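Local coordinates for polyketide synthase PksL (Bacillus subtilis, PDB 5E1V), which probably dehydrates beta-hydroxyacyl intermediates through its monomeric dehydratase domain, during assembly of the polyketide bacillaene by a trans-AT synthase, at residues V141-Q144 against C145-Q148. Sequence-based numbering, arbitrary orientation.
Sequences VYEQ and CRRQ
Four successive i to i+4 backbone hydrogen bonds, from Cys-145 N to Val-141 O (3.0 Å) through Gln-148 N to Gln-144 O (3.2 Å), build the last turns of alpha-helix 138-147 in a double-hotdog dehydratase, and Gln-148 is the first residue to leave helical geometry. The helix illustrates how i to i+3 and i to i+4 spacings pair side chains. On its inner side Val-141 and Cys-145 rest on Val-198 of helix 190-203. The Tyr-142 hydroxyl hydrogen-bonds with Ala-158 N. On the outer side, Arg-146 bends at chi3 (-62°), which turns its guanidinium back so that one face lies over Glu-143 CA. Arg-147, extended from CG to NE, instead sends NH2 to Glu-143 OE1 in a long salt bridge of 4.0 Å. Gln-144 lies beside the Arg-147 guanidinium, CD at its edge and in its plane; Gln-144 NE2 and Arg-147 NH1, both donors, come to 3.0 Å without a hydrogen bond, while Gln-144 OE1 accepts from Gln-148. Replacing Gln-144 with an alanine would probably leave Gln-148 NE2 without this acceptor and the Gln-148 amide freer to turn. The amide planes stand 64° apart, and Gln-148 NE2 meets Gln-144 OE1 at 3.0 Å with a bent N-H...O angle of 137°.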
# COMPACT_ATOMS: atom_id res chain seq x y z
N VAL A 141 12.09 -4.76 12.52
CA VAL A 141 12.16 -3.97 11.30
C VAL A 141 11.46 -2.64 11.58
O VAL A 141 11.97 -1.61 11.21
CB VAL A 141 11.52 -4.73 10.14
CG1 VAL A 141 11.77 -4.03 8.81
CG2 VAL A 141 12.11 -6.12 10.09
N TYR A 142 10.32 -2.69 12.27
CA TYR A 142 9.63 -1.44 12.64
C TYR A 142 10.54 -0.64 13.60
O TYR A 142 10.53 0.59 13.57
CB TYR A 142 8.31 -1.71 13.33
CG TYR A 142 7.14 -2.06 12.38
CD1 TYR A 142 6.75 -1.17 11.37
CD2 TYR A 142 6.43 -3.21 12.52
CE1 TYR A 142 5.71 -1.48 10.48
CE2 TYR A 142 5.38 -3.52 11.65
CZ TYR A 142 5.03 -2.65 10.63
OH TYR A 142 3.97 -2.98 9.81
N GLU A 143 11.37 -1.35 14.39
CA GLU A 143 12.37 -0.67 15.26
C GLU A 143 13.31 0.17 14.42
O GLU A 143 13.53 1.37 14.69
CB GLU A 143 13.16 -1.72 16.06
CG GLU A 143 13.59 -1.31 17.45
CD GLU A 143 14.28 -2.47 18.20
OE1 GLU A 143 14.80 -3.40 17.55
OE2 GLU A 143 14.31 -2.44 19.44
N GLN A 144 13.83 -0.42 13.34
CA GLN A 144 14.67 0.33 12.41
C GLN A 144 13.98 1.49 11.69
O GLN A 144 14.59 2.56 11.48
CB GLN A 144 15.30 -0.65 11.38
CG GLN A 144 16.28 -0.04 10.35
CD GLN A 144 17.51 0.72 10.92
OE1 GLN A 144 17.80 1.87 10.55
NE2 GLN A 144 18.24 0.07 11.78
N CYS A 145 12.74 1.30 11.25
CA CYS A 145 11.99 2.41 10.67
C CYS A 145 11.97 3.67 11.56
O CYS A 145 12.24 4.77 11.07
CB CYS A 145 10.57 1.97 10.38
SG CYS A 145 10.52 0.69 9.10
N ARG A 146 11.69 3.45 12.84
CA ARG A 146 11.60 4.50 13.83
C ARG A 146 12.96 5.23 13.99
O ARG A 146 12.99 6.43 14.14
CB ARG A 146 11.14 3.93 15.15
CG ARG A 146 9.76 3.31 15.11
CD ARG A 146 9.09 3.25 16.49
NE ARG A 146 9.77 2.45 17.50
CZ ARG A 146 9.77 1.13 17.54
NH1 ARG A 146 9.15 0.44 16.59
NH2 ARG A 146 10.42 0.47 18.51
N ARG A 147 14.06 4.50 13.86
CA ARG A 147 15.38 5.15 13.83
C ARG A 147 15.55 6.04 12.59
O ARG A 147 16.28 7.02 12.63
CB ARG A 147 16.49 4.10 13.85
CG ARG A 147 16.59 3.32 15.12
CD ARG A 147 17.89 2.51 15.10
NE ARG A 147 17.86 1.43 16.09
CZ ARG A 147 17.61 0.15 15.84
NH1 ARG A 147 17.32 -0.29 14.61
NH2 ARG A 147 17.62 -0.71 16.84
N GLN A 148 14.87 5.71 11.48
CA GLN A 148 14.87 6.56 10.30
C GLN A 148 13.63 7.51 10.28
O GLN A 148 13.32 8.07 9.28
CB GLN A 148 15.00 5.69 9.04
CG GLN A 148 16.13 4.66 9.09
CD GLN A 148 16.34 3.87 7.78
OE1 GLN A 148 16.38 4.43 6.71
NE2 GLN A 148 16.49 2.57 7.90